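Local atomic coordinates of probable uracil-DNA glycosylase (Acanthamoeba polyphaga mimivirus, PDB entry 5X55), a protein that is a probable uracil-DNA glycosylase of the UDG superfamily, with an alpha/beta fold around a four-stranded parallel sheet. Residues Thr99-Ile104 with Leu171-Asn176; Pro132-Phe137 with Gly250-Asn255; Asn107-Lys112 with Ser199-Ala204; Asp191-Ser196 with Cys207-Pro212. All coordinates share one frame; numbering follows the deposited sequence.

Interaction 1. Residues Thr99-Ile104 with Leu171-Asn176; sequences TEYILI and LFNTMN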
loop_
_atom_site.group_PDB
_atom_site.type_symbol
_atom_site.label_atom_id
_atom_site.label_comp_id
_atom_site.label_asym_id
_atom_site.label_seq_id
_atom_site.Cartn_x
_atom_site.Cartn_y
_atom_site.Cartn_z
ATOM N N THR A 99 -16.981 3.484 3.168
ATOM C CA THR A 99 -16.716 2.833 4.447
ATOM C C THR A 99 -16.928 1.322 4.380
ATOM O O THR A 99 -16.333 0.581 5.175
ATOM C CB THR A 99 -17.593 3.477 5.515
ATOM O OG1 THR A 99 -17.226 4.856 5.616
ATOM C CG2 THR A 99 -17.406 2.831 6.856
ATOM N N GLU A 100 -17.747 0.844 3.442
ATOM C CA GLU A 100 -17.985 -0.589 3.366
ATOM C C GLU A 100 -16.764 -1.327 2.835
ATOM O O GLU A 100 -16.533 -2.480 3.216
ATOM C CB GLU A 100 -19.220 -0.874 2.522
ATOM C CG GLU A 100 -20.504 -0.647 3.303
ATOM C CD GLU A 100 -21.757 -0.871 2.475
ATOM O OE1 GLU A 100 -21.993 -0.100 1.525
ATOM O OE2 GLU A 100 -22.500 -1.829 2.772
ATOM N N TYR A 101 -15.953 -0.668 2.000
ATOM C CA TYR A 101 -14.709 -1.229 1.485
ATOM C C TYR A 101 -13.527 -0.996 2.412
ATOM O O TYR A 101 -12.647 -1.857 2.515
ATOM C CB TYR A 101 -14.362 -0.626 0.118
ATOM C CG TYR A 101 -15.361 -0.889 -0.980
ATOM C CD1 TYR A 101 -15.352 -2.083 -1.682
ATOM C CD2 TYR A 101 -16.297 0.074 -1.335
ATOM C CE1 TYR A 101 -16.260 -2.328 -2.689
ATOM C CE2 TYR A 101 -17.207 -0.153 -2.350
ATOM C CZ TYR A 101 -17.184 -1.358 -3.028
ATOM O OH TYR A 101 -18.098 -1.589 -4.035
ATOM N N ILE A 102 -13.444 0.166 3.057
ATOM C CA ILE A 102 -12.193 0.478 3.734
ATOM C C ILE A 102 -12.303 0.162 5.225
ATOM O O ILE A 102 -11.307 -0.205 5.861
ATOM C CB ILE A 102 -11.753 1.937 3.476
ATOM C CG1 ILE A 102 -10.292 2.130 3.885
ATOM C CG2 ILE A 102 -12.631 2.945 4.189
ATOM C CD1 ILE A 102 -9.309 1.410 2.983
ATOM N N LEU A 103 -13.502 0.271 5.796
ATOM C CA LEU A 103 -13.689 -0.024 7.218
ATOM C C LEU A 103 -14.313 -1.411 7.359
ATOM O O LEU A 103 -15.521 -1.570 7.525
ATOM C CB LEU A 103 -14.539 1.048 7.888
ATOM C CG LEU A 103 -14.620 0.822 9.394
ATOM C CD1 LEU A 103 -13.267 1.115 10.000
ATOM C CD2 LEU A 103 -15.710 1.653 10.046
ATOM N N ILE A 104 -13.455 -2.429 7.331
ATOM C CA ILE A 104 -13.868 -3.818 7.169
ATOM C C ILE A 104 -13.919 -4.519 8.521
ATOM O O ILE A 104 -13.005 -4.380 9.346
ATOM C CB ILE A 104 -12.900 -4.538 6.212
ATOM C CG1 ILE A 104 -13.017 -3.960 4.814
ATOM C CG2 ILE A 104 -13.147 -6.043 6.187
ATOM C CD1 ILE A 104 -11.930 -4.467 3.922
ATOM N N LEU A 171 -9.024 -5.316 -4.212
ATOM C CA LEU A 171 -7.728 -5.263 -4.884
ATOM C C LEU A 171 -7.186 -3.839 -4.997
ATOM O O LEU A 171 -5.995 -3.584 -4.766
ATOM C CB LEU A 171 -7.857 -5.881 -6.277
ATOM C CG LEU A 171 -6.572 -5.819 -7.100
ATOM C CD1 LEU A 171 -5.503 -6.647 -6.408
ATOM C CD2 LEU A 171 -6.815 -6.296 -8.520
ATOM N N PHE A 172 -8.039 -2.901 -5.388
ATOM C CA PHE A 172 -7.625 -1.527 -5.629
ATOM C C PHE A 172 -8.189 -0.591 -4.558
ATOM O O PHE A 172 -8.495 0.572 -4.836
ATOM C CB PHE A 172 -8.056 -1.081 -7.026
ATOM C CG PHE A 172 -7.325 -1.768 -8.158
ATOM C CD1 PHE A 172 -5.946 -1.916 -8.137
ATOM C CD2 PHE A 172 -8.030 -2.250 -9.264
ATOM C CE1 PHE A 172 -5.265 -2.548 -9.205
ATOM C CE2 PHE A 172 -7.373 -2.879 -10.327
ATOM C CZ PHE A 172 -5.973 -3.021 -10.296
ATOM N N ASN A 173 -8.317 -1.108 -3.334
ATOM C CA ASN A 173 -9.017 -0.432 -2.241
ATOM C C ASN A 173 -8.535 1.000 -2.030
ATOM O O ASN A 173 -9.343 1.939 -1.943
ATOM C CB ASN A 173 -8.829 -1.243 -0.958
ATOM C CG ASN A 173 -10.036 -1.208 -0.063
ATOM O OD1 ASN A 173 -11.094 -0.689 -0.429
ATOM N ND2 ASN A 173 -9.897 -1.788 1.117
ATOM N N THR A 174 -7.220 1.187 -1.906
ATOM C CA THR A 174 -6.701 2.525 -1.632
ATOM C C THR A 174 -7.022 3.490 -2.765
ATOM O O THR A 174 -7.331 4.660 -2.517
ATOM C CB THR A 174 -5.199 2.473 -1.381
ATOM O OG1 THR A 174 -4.937 1.505 -0.359
ATOM C CG2 THR A 174 -4.715 3.825 -0.882
ATOM N N MET A 175 -6.974 3.017 -4.012
ATOM C CA MET A 175 -7.333 3.867 -5.151
ATOM C C MET A 175 -8.825 4.150 -5.188
ATOM O O MET A 175 -9.241 5.227 -5.623
ATOM C CB MET A 175 -6.893 3.216 -6.471
ATOM C CG MET A 175 -5.357 3.093 -6.589
ATOM S SD MET A 175 -4.746 1.846 -7.737
ATOM C CE MET A 175 -5.233 2.577 -9.303
ATOM N N ASN A 176 -9.645 3.200 -4.747
ATOM C CA ASN A 176 -11.078 3.449 -4.724
ATOM C C ASN A 176 -11.448 4.439 -3.631
ATOM O O ASN A 176 -12.432 5.174 -3.778
ATOM C CB ASN A 176 -11.832 2.127 -4.577
ATOM C CG ASN A 176 -11.787 1.304 -5.865
ATOM O OD1 ASN A 176 -11.862 1.869 -6.955
ATOM N ND2 ASN A 176 -11.636 -0.019 -5.746
#
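The amide of N173 points across to the backbone of Y101 and meets the side chain of I102 obliquely. The contact is a helix-to-helix join in the alpha/beta fold: N173 is the first helical residue of helix 173-177, and Y101 and I102 lie in the last turn of helix 98-102. N173 ND2 donates to Y101 O at 3.1 Å, with an N-H...O angle of 161°. The oxygen lies close to the plane of the amide, but ND2 stands well above the carbonyl plane of Y101. The same ND2 also bonds M205 O, so two backbone acceptors fix the rotation of this buried amide. N173 OD1 rests 3.3 Å from Y101 CB. The Y101 ring leads away from helix 173-177 and meets the ring of F130. I102 has CG1 anti to its backbone N (chi1 -166°), which carries the chain tip over the amide. There I102 CD1 lies 3.7 Å from N173 ND2.

Interaction 2. Residues Pro132-Phe137 with Gly250-Asn255; sequences PEWFDF and GTFMIN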
loop_
_atom_site.group_PDB
_atom_site.type_symbol
_atom_site.label_atom_id
_atom_site.label_comp_id
_atom_site.label_asym_id
_atom_site.label_seq_id
_atom_site.Cartn_x
_atom_site.Cartn_y
_atom_site.Cartn_z
ATOM N N PRO A 132 -13.781 6.984 -10.668
ATOM C CA PRO A 132 -13.580 7.458 -12.054
ATOM C C PRO A 132 -12.330 8.296 -12.271
ATOM O O PRO A 132 -11.780 8.287 -13.387
ATOM C CB PRO A 132 -14.845 8.288 -12.325
ATOM C CG PRO A 132 -15.843 7.831 -11.338
ATOM C CD PRO A 132 -15.083 7.402 -10.117
ATOM N N GLU A 133 -11.868 9.030 -11.256
ATOM C CA GLU A 133 -10.652 9.832 -11.403
ATOM C C GLU A 133 -9.409 9.008 -11.753
ATOM O O GLU A 133 -8.382 9.601 -12.095
ATOM C CB GLU A 133 -10.373 10.627 -10.122
ATOM C CG GLU A 133 -11.474 11.625 -9.716
ATOM C CD GLU A 133 -12.622 10.993 -8.928
ATOM O OE1 GLU A 133 -12.911 9.798 -9.134
ATOM O OE2 GLU A 133 -13.237 11.696 -8.090
ATOM N N TRP A 134 -9.461 7.674 -11.673
ATOM C CA TRP A 134 -8.327 6.842 -12.050
ATOM C C TRP A 134 -8.442 6.285 -13.463
ATOM O O TRP A 134 -7.473 5.690 -13.955
ATOM C CB TRP A 134 -8.157 5.677 -11.062
ATOM C CG TRP A 134 -7.569 6.070 -9.719
ATOM C CD1 TRP A 134 -8.246 6.268 -8.547
ATOM C CD2 TRP A 134 -6.174 6.294 -9.418
ATOM N NE1 TRP A 134 -7.363 6.603 -7.538
ATOM C CE2 TRP A 134 -6.089 6.627 -8.049
ATOM C CE3 TRP A 134 -4.999 6.253 -10.175
ATOM C CZ2 TRP A 134 -4.875 6.924 -7.426
ATOM C CZ3 TRP A 134 -3.777 6.536 -9.544
ATOM C CH2 TRP A 134 -3.728 6.866 -8.188
ATOM N N PHE A 135 -9.592 6.470 -14.130
ATOM C CA PHE A 135 -9.796 5.830 -15.428
ATOM C C PHE A 135 -8.743 6.285 -16.435
ATOM O O PHE A 135 -8.237 5.476 -17.222
ATOM C CB PHE A 135 -11.217 6.100 -15.945
ATOM C CG PHE A 135 -12.315 5.371 -15.165
ATOM C CD1 PHE A 135 -11.998 4.420 -14.193
ATOM C CD2 PHE A 135 -13.667 5.636 -15.415
ATOM C CE1 PHE A 135 -13.004 3.758 -13.473
ATOM C CE2 PHE A 135 -14.682 4.978 -14.703
ATOM C CZ PHE A 135 -14.354 4.038 -13.730
ATOM N N ASP A 136 -8.354 7.562 -16.384
ATOM C CA ASP A 136 -7.309 8.047 -17.278
ATOM C C ASP A 136 -6.018 7.276 -17.061
ATOM O O ASP A 136 -5.433 6.744 -18.017
ATOM C CB ASP A 136 -7.096 9.553 -17.090
ATOM C CG ASP A 136 -8.178 10.383 -17.798
ATOM O OD1 ASP A 136 -9.277 9.835 -18.049
ATOM O OD2 ASP A 136 -7.938 11.573 -18.109
ATOM N N PHE A 137 -5.584 7.148 -15.802
ATOM C CA PHE A 137 -4.403 6.333 -15.554
ATOM C C PHE A 137 -4.621 4.928 -16.082
ATOM O O PHE A 137 -3.760 4.376 -16.780
ATOM C CB PHE A 137 -4.060 6.301 -14.064
ATOM C CG PHE A 137 -3.153 5.170 -13.687
ATOM C CD1 PHE A 137 -1.801 5.205 -14.012
ATOM C CD2 PHE A 137 -3.647 4.066 -13.027
ATOM C CE1 PHE A 137 -0.961 4.172 -13.675
ATOM C CE2 PHE A 137 -2.817 3.023 -12.692
ATOM C CZ PHE A 137 -1.459 3.075 -13.019
ATOM N N GLY A 250 -5.977 11.010 2.856
ATOM C CA GLY A 250 -4.976 11.194 1.832
ATOM C C GLY A 250 -3.687 10.414 2.001
ATOM O O GLY A 250 -2.715 10.720 1.304
ATOM N N THR A 251 -3.646 9.414 2.881
ATOM C CA THR A 251 -2.485 8.539 2.989
ATOM C C THR A 251 -2.663 7.377 2.008
ATOM O O THR A 251 -3.488 6.482 2.231
ATOM C CB THR A 251 -2.294 8.044 4.422
ATOM O OG1 THR A 251 -2.530 9.123 5.334
ATOM C CG2 THR A 251 -0.853 7.563 4.610
ATOM N N PHE A 252 -1.879 7.384 0.928
ATOM C CA PHE A 252 -2.010 6.412 -0.165
ATOM C C PHE A 252 -1.134 5.205 0.157
ATOM O O PHE A 252 0.039 5.139 -0.208
ATOM C CB PHE A 252 -1.615 7.062 -1.488
ATOM C CG PHE A 252 -1.909 6.233 -2.719
ATOM C CD1 PHE A 252 -3.215 6.032 -3.147
ATOM C CD2 PHE A 252 -0.874 5.721 -3.487
ATOM C CE1 PHE A 252 -3.491 5.309 -4.298
ATOM C CE2 PHE A 252 -1.142 4.991 -4.647
ATOM C CZ PHE A 252 -2.461 4.783 -5.051
ATOM N N MET A 253 -1.713 4.233 0.838
ATOM C CA MET A 253 -0.969 3.099 1.378
ATOM C C MET A 253 -1.259 1.900 0.497
ATOM O O MET A 253 -2.289 1.245 0.652
ATOM C CB MET A 253 -1.365 2.825 2.827
ATOM C CG MET A 253 -1.305 4.052 3.746
ATOM S SD MET A 253 -1.672 3.615 5.469
ATOM C CE MET A 253 -0.191 2.653 5.840
ATOM N N ILE A 254 -0.338 1.600 -0.418
ATOM C CA ILE A 254 -0.467 0.471 -1.327
ATOM C C ILE A 254 0.728 -0.464 -1.150
ATOM O O ILE A 254 1.783 -0.083 -0.636
ATOM C CB ILE A 254 -0.564 0.927 -2.796
ATOM C CG1 ILE A 254 0.682 1.733 -3.168
ATOM C CG2 ILE A 254 -1.811 1.746 -3.036
ATOM C CD1 ILE A 254 0.881 1.899 -4.651
ATOM N N ASN A 255 0.551 -1.699 -1.609
ATOM C CA ASN A 255 1.620 -2.680 -1.728
ATOM C C ASN A 255 2.126 -2.704 -3.171
ATOM O O ASN A 255 1.325 -2.737 -4.108
ATOM C CB ASN A 255 1.118 -4.060 -1.312
ATOM C CG ASN A 255 0.792 -4.151 0.174
ATOM O OD1 ASN A 255 1.593 -3.752 1.011
ATOM N ND2 ASN A 255 -0.377 -4.692 0.507
#
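W134 has CG anti to its carbonyl carbon (chi1 -75°), while F252 has CG anti to its backbone N (chi1 -171°), and these settings send the two rings toward each other from opposite directions. F252 belongs to strand 251-255, an outermost strand of the parallel sheet of this alpha/beta fold. W134 lies near the start of helix 135-142, and the contact links the edge strand to the region around W134 through two ring ends. The backbones stay far apart, with the CA atoms of W134 and F252 13.5 Å from each other. Only the far ends of the two side chains touch. The six-membered ring of W134 and the F252 ring are tilted by just 21°, but the planes are offset so far that little of one ring faces the other, with centroids 5.7 Å apart. The closest pair is W134 CZ2 and F252 CE1, at 3.8 Å. W134 CH2 and F252 CZ follow at 4.0 Å. M175 of helix 173-177 packs against both rings, and L279 and L283 of helix 273-286 add to the apolar surroundings of W134. On the strand side, I254 CG2 covers one face of the F252 ring near its rim. W134 NE1 donates to L178 O.

Interaction 3. Residues Asn107-Lys112 with Ser199-Ala204; sequences NNYHFK and SGVPYA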
loop_
_atom_site.group_PDB
_atom_site.type_symbol
_atom_site.label_atom_id
_atom_site.label_comp_id
_atom_site.label_asym_id
_atom_site.label_seq_id
_atom_site.Cartn_x
_atom_site.Cartn_y
_atom_site.Cartn_z
ATOM N N ASN A 107 -15.685 -10.155 11.250
ATOM C CA ASN A 107 -16.888 -10.891 11.626
ATOM C C ASN A 107 -18.062 -10.656 10.677
ATOM O O ASN A 107 -19.071 -11.352 10.796
ATOM C CB ASN A 107 -17.325 -10.515 13.038
ATOM C CG ASN A 107 -16.286 -10.865 14.092
ATOM O OD1 ASN A 107 -15.558 -11.848 13.973
ATOM N ND2 ASN A 107 -16.210 -10.047 15.126
ATOM N N ASN A 108 -17.969 -9.698 9.752
ATOM C CA ASN A 108 -19.065 -9.382 8.841
ATOM C C ASN A 108 -18.495 -9.136 7.441
ATOM O O ASN A 108 -18.617 -8.061 6.843
ATOM C CB ASN A 108 -19.868 -8.197 9.368
ATOM C CG ASN A 108 -20.777 -8.588 10.511
ATOM O OD1 ASN A 108 -21.921 -8.989 10.290
ATOM N ND2 ASN A 108 -20.267 -8.506 11.739
ATOM N N TYR A 109 -17.891 -10.182 6.902
ATOM C CA TYR A 109 -17.019 -10.122 5.734
ATOM C C TYR A 109 -17.717 -10.833 4.580
ATOM O O TYR A 109 -17.764 -12.062 4.547
ATOM C CB TYR A 109 -15.689 -10.781 6.082
ATOM C CG TYR A 109 -14.548 -10.557 5.117
ATOM C CD1 TYR A 109 -14.325 -11.429 4.054
ATOM C CD2 TYR A 109 -13.660 -9.507 5.307
ATOM C CE1 TYR A 109 -13.273 -11.237 3.194
ATOM C CE2 TYR A 109 -12.603 -9.298 4.448
ATOM C CZ TYR A 109 -12.410 -10.167 3.394
ATOM O OH TYR A 109 -11.347 -9.960 2.545
ATOM N N HIS A 110 -18.244 -10.072 3.624
ATOM C CA HIS A 110 -19.049 -10.669 2.563
ATOM C C HIS A 110 -18.468 -10.456 1.175
ATOM O O HIS A 110 -19.176 -10.636 0.182
ATOM C CB HIS A 110 -20.479 -10.142 2.650
ATOM C CG HIS A 110 -21.107 -10.417 3.976
ATOM N ND1 HIS A 110 -21.314 -11.700 4.440
ATOM C CD2 HIS A 110 -21.491 -9.588 4.974
ATOM C CE1 HIS A 110 -21.840 -11.649 5.650
ATOM N NE2 HIS A 110 -21.962 -10.380 5.996
ATOM N N PHE A 111 -17.182 -10.129 1.082
ATOM C CA PHE A 111 -16.565 -9.956 -0.220
ATOM C C PHE A 111 -16.411 -11.302 -0.907
ATOM O O PHE A 111 -16.123 -12.314 -0.269
ATOM C CB PHE A 111 -15.221 -9.249 -0.062
ATOM C CG PHE A 111 -15.339 -7.960 0.678
ATOM C CD1 PHE A 111 -15.673 -6.797 0.010
ATOM C CD2 PHE A 111 -15.190 -7.919 2.057
ATOM C CE1 PHE A 111 -15.818 -5.610 0.700
ATOM C CE2 PHE A 111 -15.336 -6.734 2.742
ATOM C CZ PHE A 111 -15.649 -5.580 2.060
ATOM N N LYS A 112 -16.644 -11.315 -2.215
ATOM C CA LYS A 112 -16.468 -12.532 -2.987
ATOM C C LYS A 112 -14.987 -12.798 -3.254
ATOM O O LYS A 112 -14.186 -11.870 -3.416
ATOM C CB LYS A 112 -17.219 -12.416 -4.311
ATOM C CG LYS A 112 -18.724 -12.321 -4.174
ATOM C CD LYS A 112 -19.310 -11.367 -5.221
ATOM C CE LYS A 112 -18.974 -11.797 -6.647
ATOM N NZ LYS A 112 -19.309 -10.732 -7.668
ATOM N N SER A 199 -11.326 -18.170 10.471
ATOM C CA SER A 199 -12.506 -18.377 9.647
ATOM C C SER A 199 -12.216 -18.302 8.162
ATOM O O SER A 199 -13.138 -18.456 7.356
ATOM C CB SER A 199 -13.566 -17.332 9.995
ATOM O OG SER A 199 -13.030 -16.033 9.798
ATOM N N GLY A 200 -10.976 -18.044 7.778
ATOM C CA GLY A 200 -10.661 -17.845 6.382
ATOM C C GLY A 200 -10.770 -16.416 5.891
ATOM O O GLY A 200 -10.620 -16.186 4.684
ATOM N N VAL A 201 -11.028 -15.450 6.769
ATOM C CA VAL A 201 -10.985 -14.056 6.332
ATOM C C VAL A 201 -9.523 -13.657 6.138
ATOM O O VAL A 201 -8.732 -13.693 7.091
ATOM C CB VAL A 201 -11.681 -13.117 7.324
ATOM C CG1 VAL A 201 -11.569 -11.696 6.828
ATOM C CG2 VAL A 201 -13.149 -13.526 7.521
ATOM N N PRO A 202 -9.121 -13.260 4.942
ATOM C CA PRO A 202 -7.734 -12.846 4.748
ATOM C C PRO A 202 -7.415 -11.582 5.532
ATOM O O PRO A 202 -8.276 -10.726 5.766
ATOM C CB PRO A 202 -7.652 -12.604 3.238
ATOM C CG PRO A 202 -8.780 -13.371 2.661
ATOM C CD PRO A 202 -9.877 -13.247 3.680
ATOM N N TYR A 203 -6.158 -11.488 5.970
ATOM C CA TYR A 203 -5.653 -10.229 6.518
ATOM C C TYR A 203 -5.472 -9.175 5.432
ATOM O O TYR A 203 -5.643 -7.986 5.700
ATOM C CB TYR A 203 -4.318 -10.448 7.231
ATOM C CG TYR A 203 -4.391 -11.285 8.482
ATOM C CD1 TYR A 203 -5.598 -11.527 9.119
ATOM C CD2 TYR A 203 -3.242 -11.834 9.026
ATOM C CE1 TYR A 203 -5.655 -12.305 10.269
ATOM C CE2 TYR A 203 -3.284 -12.601 10.169
ATOM C CZ TYR A 203 -4.488 -12.835 10.788
ATOM O OH TYR A 203 -4.511 -13.603 11.928
ATOM N N ALA A 204 -5.123 -9.580 4.215
ATOM C CA ALA A 204 -4.935 -8.622 3.130
ATOM C C ALA A 204 -6.259 -7.938 2.780
ATOM O O ALA A 204 -7.290 -8.603 2.598
ATOM C CB ALA A 204 -4.357 -9.326 1.906
HETATM O O HOH W 1 -9.273 -9.983 0.863
HETATM O O HOH W 2 -9.166 -8.720 4.230
#
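The ring of Y109 lies flat over a methyl group of V201. V201 CG1 sits 3.5 Å from the centroid of the Y109 ring and 15° off its normal, a CH-pi contact close to the ring centre. V201 CG1 is anti to the backbone N (chi1 179°), which directs this branch at the face. The other branch, CG2, reaches the base of the side chain, with V201 CG2 4.0 Å from Y109 CB. F111 of the same segment covers the opposite face with CD2, again over the ring centre, so the tyrosine is held between two apolar groups. P202 meets the far end of the ring obliquely, and its CD lies 3.8 Å from Y109 OH. The hydroxyl makes polar contacts through two waters. One water donates to Y109 OH at 2.7 Å and to A204 O at 3.0 Å. The other accepts from Y109 OH and donates to P202 O. Apolar groups thus cover the ring faces, and the two waters gather at the phenol oxygen. Neither segment is regular. Residues 107-112 run between helix 98-102 and helix 114-117, and residues 199-204 lie in the long loop between strand 185-189 and helix 219-230.

Interaction 4. Residues Asp191-Ser196 with Cys207-Pro212; sequences DPYPGS and CSFSVP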
loop_
_atom_site.group_PDB
_atom_site.type_symbol
_atom_site.label_atom_id
_atom_site.label_comp_id
_atom_site.label_asym_id
_atom_site.label_seq_id
_atom_site.Cartn_x
_atom_site.Cartn_y
_atom_site.Cartn_z
ATOM N N ASP A 191 4.679 -6.896 -0.131
ATOM C CA ASP A 191 3.650 -7.861 -0.498
ATOM C C ASP A 191 2.464 -7.801 0.478
ATOM O O ASP A 191 2.611 -7.355 1.624
ATOM C CB ASP A 191 4.252 -9.282 -0.542
ATOM C CG ASP A 191 5.434 -9.392 -1.523
ATOM O OD1 ASP A 191 6.602 -9.532 -1.080
ATOM O OD2 ASP A 191 5.196 -9.303 -2.751
ATOM N N PRO A 192 1.261 -8.200 0.049
ATOM C CA PRO A 192 0.131 -8.240 0.983
ATOM C C PRO A 192 0.364 -9.310 2.041
ATOM O O PRO A 192 1.154 -10.242 1.850
ATOM C CB PRO A 192 -1.078 -8.586 0.104
ATOM C CG PRO A 192 -0.597 -8.522 -1.338
ATOM C CD PRO A 192 0.898 -8.716 -1.287
ATOM N N TYR A 193 -0.314 -9.145 3.182
ATOM C CA TYR A 193 -0.249 -10.159 4.226
ATOM C C TYR A 193 -0.732 -11.486 3.662
ATOM O O TYR A 193 -1.763 -11.520 2.969
ATOM C CB TYR A 193 -1.095 -9.801 5.440
ATOM C CG TYR A 193 -0.626 -8.582 6.179
ATOM C CD1 TYR A 193 0.657 -8.510 6.702
ATOM C CD2 TYR A 193 -1.475 -7.498 6.359
ATOM C CE1 TYR A 193 1.091 -7.368 7.393
ATOM C CE2 TYR A 193 -1.063 -6.363 7.053
ATOM C CZ TYR A 193 0.215 -6.301 7.566
ATOM O OH TYR A 193 0.618 -5.164 8.240
ATOM N N PRO A 194 -0.005 -12.586 3.899
ATOM C CA PRO A 194 -0.463 -13.899 3.412
ATOM C C PRO A 194 -1.433 -14.587 4.355
ATOM O O PRO A 194 -2.101 -15.545 3.936
ATOM C CB PRO A 194 0.849 -14.703 3.281
ATOM C CG PRO A 194 1.692 -14.162 4.420
ATOM C CD PRO A 194 1.331 -12.659 4.530
ATOM N N GLY A 195 -1.532 -14.129 5.605
ATOM C CA GLY A 195 -2.258 -14.849 6.631
ATOM C C GLY A 195 -3.750 -14.600 6.594
ATOM O O GLY A 195 -4.260 -13.788 5.823
ATOM N N SER A 196 -4.465 -15.334 7.451
ATOM C CA SER A 196 -5.910 -15.211 7.551
ATOM C C SER A 196 -6.346 -15.507 8.982
ATOM O O SER A 196 -5.589 -16.075 9.775
ATOM C CB SER A 196 -6.619 -16.139 6.546
ATOM O OG SER A 196 -6.352 -17.504 6.801
ATOM N N CYS A 207 -4.691 -2.588 1.115
ATOM C CA CYS A 207 -3.951 -1.458 1.651
ATOM C C CYS A 207 -2.688 -2.000 2.279
ATOM O O CYS A 207 -2.725 -3.063 2.909
ATOM C CB CYS A 207 -4.738 -0.718 2.725
ATOM S SG CYS A 207 -6.341 -0.296 2.207
ATOM N N SER A 208 -1.587 -1.268 2.153
ATOM C CA SER A 208 -0.394 -1.693 2.870
ATOM C C SER A 208 -0.601 -1.508 4.372
ATOM O O SER A 208 -1.284 -0.576 4.818
ATOM C CB SER A 208 0.855 -0.941 2.379
ATOM O OG SER A 208 0.736 0.464 2.465
ATOM N N PHE A 209 -0.076 -2.469 5.136
ATOM C CA PHE A 209 -0.026 -2.491 6.597
ATOM C C PHE A 209 -1.377 -2.681 7.297
ATOM O O PHE A 209 -1.412 -3.236 8.394
ATOM C CB PHE A 209 0.697 -1.240 7.099
ATOM C CG PHE A 209 2.137 -1.202 6.674
ATOM C CD1 PHE A 209 3.080 -1.990 7.334
ATOM C CD2 PHE A 209 2.539 -0.445 5.572
ATOM C CE1 PHE A 209 4.410 -1.992 6.935
ATOM C CE2 PHE A 209 3.867 -0.458 5.155
ATOM C CZ PHE A 209 4.804 -1.231 5.840
ATOM N N SER A 210 -2.485 -2.309 6.667
ATOM C CA SER A 210 -3.779 -2.368 7.331
ATOM C C SER A 210 -4.384 -3.777 7.307
ATOM O O SER A 210 -4.127 -4.576 6.399
ATOM C CB SER A 210 -4.743 -1.372 6.679
ATOM O OG SER A 210 -6.003 -1.430 7.316
ATOM N N VAL A 211 -5.191 -4.074 8.328
ATOM C CA VAL A 211 -5.971 -5.312 8.418
ATOM C C VAL A 211 -7.390 -4.982 8.873
ATOM O O VAL A 211 -7.627 -3.955 9.525
ATOM C CB VAL A 211 -5.333 -6.337 9.389
ATOM C CG1 VAL A 211 -3.992 -6.842 8.859
ATOM C CG2 VAL A 211 -5.194 -5.765 10.800
ATOM N N PRO A 212 -8.356 -5.862 8.566
ATOM C CA PRO A 212 -9.737 -5.635 9.012
ATOM C C PRO A 212 -9.843 -5.542 10.519
ATOM O O PRO A 212 -8.994 -6.048 11.263
ATOM C CB PRO A 212 -10.489 -6.868 8.496
ATOM C CG PRO A 212 -9.681 -7.329 7.326
ATOM C CD PRO A 212 -8.252 -7.074 7.732
#
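Y193 reaches across to F209 and V211 within one long loop that follows strand 185-189. D191-P192-Y193 belong to the counterpart of the GQDPYH motif of family 1 uracil-DNA glycosylases, with P194 at the histidine position. The Y193 side chain has CG anti to the carbonyl carbon (chi1 -65°), and the ring points at the backbone of 209-211. Its edge does the polar work. Y193 OH donates to F209 O at 2.8 Å, although the oxygen is approached from the side, with a C=O...donor angle of 104°, and the donor is tilted from the carbonyl plane. S210 O lies at the same ring edge, 3.6 Å from Y193 CE2. The side chain of F209 starts away from Y193, and its ring meets W295 edge-to-face. Y193 OH comes no nearer than 4.1 Å to the F209 side-chain atoms CB and CD1. S210 also turns away, and its OG bonds the backbone N of L243. V211 comes back to the tyrosine, its side chain crossing that of Y193 at about a right angle. With CG1 anti to the carbonyl carbon, this branch packs obliquely on the ring, where V211 CG1 is 3.5 Å from Y193 CE2.

In the fold
Interactions 1, 2 and 4 meet around strand 251-255 at one edge of the parallel sheet. T174 of interaction 1 bonds the backbone of M253 in interaction 2, and S208 of interaction 4 bonds M253 as well. Interactions 1 and 2 have centres 11 Å apart. The centres of interactions 3 and 4 are 12 Å apart, and 199-204, 191-196 and 207-212 share the loop between strand 185-189 and helix 219-230. There Y203 pairs with G195. Interactions 2 and 3 do not touch. Along the chain, interaction 1 closes before interaction 4 opens, while 4 is nested inside 2. Three earlier segments thus find later partners: 99-104 meets helix 173-177, W134 meets the F252 side chain, and 107-112 meets 199-204.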